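Local structure of polysaccharide deacetylase-like protein (Bacillus anthracis, 4V33) at residues P145-H150 against I200-D205. The protein is a putative zinc-binding polysaccharide deacetylase, required with a second such protein for osmotic stability and cell shape maintenance. Residues are numbered along the deposited sequence; the frame is centred on the assembly and turned at random.
Sequences PVLMYH and IFVTFD. With ACT (acetate ion), chain C.
L147 and T203 meet midway along strands 146-149 and 199-206, neighbours in the parallel sheet of the deacetylase domain; 341-345 flanks 146-149 on its other side. The carbonyl oxygen of L147 accepts two bonds, from T203 N and, shorter, from T203 OG1 (OG1 to O 2.7 Å). A chi1 of 80° sets that hydroxyl between the T203 backbone N and carbonyl carbon, and R343 also bonds to it. Backbone bonds continue the ladder both ways, F201 N to P145 O and D205 N to Y149 O. Packing is tight where helices 167-179 and 352-359 cover L147, Y149, I200 and V202, and F204 meets strand 230-234. There L147 CD1 touches I200 CD1 at 3.7 Å and Y149 CB presses on F204 CD2 at 3.5 Å. The Y149 and F204 rings are inclined by 27° and so offset that they hardly overlap; Y149 OH bonds to Q173. The looser side is partly exposed H150: CB of buried D205 lies over its imidazole face, 3.9 Å from the centroid, in a CH-pi contact. An acetate likely carried over from crystallisation accepts bonds from H150 NE2 and F303 N; its O lies 2.6 Å from OD2 of D205, itself salt-bridged to R343. Zinc, held by D206, H264 and H268, is about 4 Å from the D205 side chain. This end of the family's TFDD motif (T203-D206) is thus consistent with a site that can hold a carboxylate.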
ATOM      1  N   PRO A 145      -1.514  -6.050  -2.605  1.00 12.83           N
ATOM      2  CA  PRO A 145      -1.408  -6.226  -4.056  1.00 13.12           C
ATOM      3  C   PRO A 145      -1.154  -4.888  -4.731  1.00 13.41           C
ATOM      4  O   PRO A 145      -1.785  -3.878  -4.402  1.00 14.44           O
ATOM      5  CB  PRO A 145      -2.771  -6.793  -4.462  1.00 14.75           C
ATOM      6  CG  PRO A 145      -3.701  -6.483  -3.310  1.00 20.78           C
ATOM      7  CD  PRO A 145      -2.860  -6.323  -2.077  1.00 14.04           C
ATOM      8  N   VAL A 146      -0.227  -4.902  -5.680  1.00 13.90           N
ATOM      9  CA  VAL A 146       0.116  -3.721  -6.454  1.00 15.34           C
ATOM     10  C   VAL A 146      -0.211  -4.051  -7.909  1.00 12.99           C
ATOM     11  O   VAL A 146       0.522  -4.784  -8.571  1.00 14.58           O
ATOM     12  CB  VAL A 146       1.600  -3.350  -6.283  1.00 15.49           C
ATOM     13  CG1 VAL A 146       1.935  -2.091  -7.085  1.00 16.91           C
ATOM     14  CG2 VAL A 146       1.919  -3.150  -4.797  1.00 15.87           C
ATOM     15  N   LEU A 147      -1.347  -3.542  -8.378  1.00 13.76           N
ATOM     16  CA  LEU A 147      -1.826  -3.846  -9.732  1.00 12.99           C
ATOM     17  C   LEU A 147      -1.035  -3.098 -10.789  1.00 12.83           C
ATOM     18  O   LEU A 147      -0.680  -1.932 -10.604  1.00 15.01           O
ATOM     19  CB  LEU A 147      -3.291  -3.448  -9.861  1.00 12.72           C
ATOM     20  CG  LEU A 147      -4.277  -4.228  -8.988  1.00 15.44           C
ATOM     21  CD1 LEU A 147      -5.633  -3.519  -8.924  1.00 14.93           C
ATOM     22  CD2 LEU A 147      -4.454  -5.625  -9.575  1.00 22.54           C
ATOM     23  N   MET A 148      -0.778  -3.771 -11.910  1.00 11.68           N
ATOM     24  CA  MET A 148      -0.084  -3.157 -13.032  1.00 12.64           C
ATOM     25  C   MET A 148      -0.963  -3.142 -14.285  1.00 14.66           C
ATOM     26  O   MET A 148      -1.281  -4.201 -14.847  1.00 15.02           O
ATOM     27  CB  MET A 148       1.207  -3.901 -13.336  1.00 13.42           C
ATOM     28  CG  MET A 148       1.937  -3.350 -14.567  1.00 16.92           C
ATOM     29  SD  MET A 148       3.482  -4.190 -14.912  1.00 20.76           S
ATOM     30  CE  MET A 148       2.900  -5.876 -15.056  1.00 18.20           C
ATOM     31  N   TYR A 149      -1.362  -1.936 -14.685  1.00 13.30           N
ATOM     32  CA  TYR A 149      -2.042  -1.697 -15.954  1.00 11.56           C
ATOM     33  C   TYR A 149      -1.123  -0.981 -16.926  1.00 13.05           C
ATOM     34  O   TYR A 149      -0.116  -0.389 -16.523  1.00 13.53           O
ATOM     35  CB  TYR A 149      -3.264  -0.816 -15.731  1.00 12.78           C
ATOM     36  CG  TYR A 149      -4.391  -1.467 -14.971  1.00 11.57           C
ATOM     37  CD1 TYR A 149      -5.354  -2.223 -15.643  1.00 12.87           C
ATOM     38  CD2 TYR A 149      -4.519  -1.317 -13.600  1.00 13.28           C
ATOM     39  CE1 TYR A 149      -6.396  -2.811 -14.977  1.00 12.64           C
ATOM     40  CE2 TYR A 149      -5.566  -1.910 -12.912  1.00 13.41           C
ATOM     41  CZ  TYR A 149      -6.506  -2.646 -13.602  1.00 12.92           C
ATOM     42  OH  TYR A 149      -7.540  -3.224 -12.909  1.00 14.43           O
ATOM     43  N   HIS A 150      -1.458  -1.050 -18.213  1.00 13.38           N
ATOM     44  CA  HIS A 150      -0.781  -0.273 -19.238  1.00 14.07           C
ATOM     45  C   HIS A 150      -1.780   0.609 -19.979  1.00 16.29           C
ATOM     46  O   HIS A 150      -2.089   1.706 -19.516  1.00 17.65           O
ATOM     47  CB  HIS A 150      -0.010  -1.188 -20.186  1.00 16.57           C
ATOM     48  CG  HIS A 150       1.258  -1.710 -19.594  1.00 18.19           C
ATOM     49  ND1 HIS A 150       1.285  -2.730 -18.666  1.00 22.77           N
ATOM     50  CD2 HIS A 150       2.544  -1.317 -19.762  1.00 23.03           C
ATOM     51  CE1 HIS A 150       2.539  -2.963 -18.312  1.00 20.62           C
ATOM     52  NE2 HIS A 150       3.319  -2.112 -18.951  1.00 24.09           N
ATOM     53  N   ILE A 200      -4.629  -1.627  -1.337  1.00 12.57           N
ATOM     54  CA  ILE A 200      -4.288  -2.020  -2.695  1.00 12.32           C
ATOM     55  C   ILE A 200      -3.751  -0.804  -3.448  1.00 13.33           C
ATOM     56  O   ILE A 200      -4.189   0.323  -3.198  1.00 14.08           O
ATOM     57  CB  ILE A 200      -5.511  -2.644  -3.415  1.00 11.99           C
ATOM     58  CG1 ILE A 200      -5.102  -3.244  -4.765  1.00 14.03           C
ATOM     59  CG2 ILE A 200      -6.656  -1.624  -3.572  1.00 15.15           C
ATOM     60  CD1 ILE A 200      -6.130  -4.264  -5.294  1.00 15.15           C
ATOM     61  N   PHE A 201      -2.791  -1.040  -4.338  1.00 14.00           N
ATOM     62  CA  PHE A 201      -2.206   0.017  -5.153  1.00 12.63           C
ATOM     63  C   PHE A 201      -2.547  -0.223  -6.609  1.00 14.58           C
ATOM     64  O   PHE A 201      -2.147  -1.234  -7.181  1.00 18.68           O
ATOM     65  CB  PHE A 201      -0.677   0.032  -4.996  1.00 14.13           C
ATOM     66  CG  PHE A 201      -0.211   0.645  -3.708  1.00 16.56           C
ATOM     67  CD1 PHE A 201      -0.479   0.031  -2.497  1.00 15.41           C
ATOM     68  CD2 PHE A 201       0.497   1.836  -3.708  1.00 19.74           C
ATOM     69  CE1 PHE A 201      -0.057   0.597  -1.299  1.00 18.45           C
ATOM     70  CE2 PHE A 201       0.924   2.403  -2.519  1.00 18.56           C
ATOM     71  CZ  PHE A 201       0.648   1.790  -1.320  1.00 20.86           C
ATOM     72  N   VAL A 202      -3.305   0.692  -7.200  1.00 12.14           N
ATOM     73  CA  VAL A 202      -3.557   0.648  -8.632  1.00 12.42           C
ATOM     74  C   VAL A 202      -2.455   1.461  -9.314  1.00 13.54           C
ATOM     75  O   VAL A 202      -2.265   2.640  -8.989  1.00 13.60           O
ATOM     76  CB  VAL A 202      -4.925   1.252  -8.978  1.00 12.84           C
ATOM     77  CG1 VAL A 202      -5.167   1.216 -10.488  1.00 15.35           C
ATOM     78  CG2 VAL A 202      -6.044   0.510  -8.224  1.00 15.19           C
ATOM     79  N   THR A 203      -1.719   0.828 -10.229  1.00 11.71           N
ATOM     80  CA  THR A 203      -0.653   1.535 -10.955  1.00 10.87           C
ATOM     81  C   THR A 203      -0.779   1.351 -12.461  1.00 12.93           C
ATOM     82  O   THR A 203      -1.283   0.323 -12.938  1.00 12.99           O
ATOM     83  CB  THR A 203       0.798   1.127 -10.514  1.00 12.76           C
ATOM     84  OG1 THR A 203       1.183  -0.111 -11.131  1.00 14.71           O
ATOM     85  CG2 THR A 203       0.913   1.012  -8.994  1.00 14.70           C
ATOM     86  N   PHE A 204      -0.283   2.349 -13.188  1.00 12.06           N
ATOM     87  CA  PHE A 204      -0.277   2.376 -14.648  1.00 13.49           C
ATOM     88  C   PHE A 204       1.127   2.662 -15.118  1.00 12.36           C
ATOM     89  O   PHE A 204       1.802   3.547 -14.571  1.00 13.53           O
ATOM     90  CB  PHE A 204      -1.176   3.502 -15.159  1.00 12.51           C
ATOM     91  CG  PHE A 204      -2.604   3.361 -14.756  1.00 11.27           C
ATOM     92  CD1 PHE A 204      -3.047   3.899 -13.560  1.00 13.37           C
ATOM     93  CD2 PHE A 204      -3.510   2.694 -15.570  1.00 12.49           C
ATOM     94  CE1 PHE A 204      -4.374   3.775 -13.161  1.00 15.32           C
ATOM     95  CE2 PHE A 204      -4.844   2.564 -15.178  1.00 13.99           C
ATOM     96  CZ  PHE A 204      -5.275   3.106 -13.970  1.00 13.34           C
ATOM     97  N   ASP A 205       1.556   1.938 -16.145  1.00 10.98           N
ATOM     98  CA  ASP A 205       2.884   2.149 -16.711  1.00 11.82           C
ATOM     99  C   ASP A 205       2.832   2.863 -18.045  1.00 14.09           C
ATOM    100  O   ASP A 205       2.105   2.434 -18.953  1.00 15.68           O
ATOM    101  CB  ASP A 205       3.613   0.814 -16.910  1.00 12.53           C
ATOM    102  CG  ASP A 205       4.129   0.223 -15.608  1.00 16.96           C
ATOM    103  OD1 ASP A 205       3.765   0.719 -14.528  1.00 16.93           O
ATOM    104  OD2 ASP A 205       4.912  -0.746 -15.672  1.00 21.21           O
TER
HETATM  105  C   ACT C1361       6.962  -1.939 -18.007  1.00 30.96           C
HETATM  106  O   ACT C1361       5.915  -1.242 -18.072  1.00 23.62           O
HETATM  107  OXT ACT C1361       7.695  -2.014 -19.029  1.00 26.72           O
HETATM  108  CH3 ACT C1361       7.331  -2.659 -16.752  1.00 28.80           C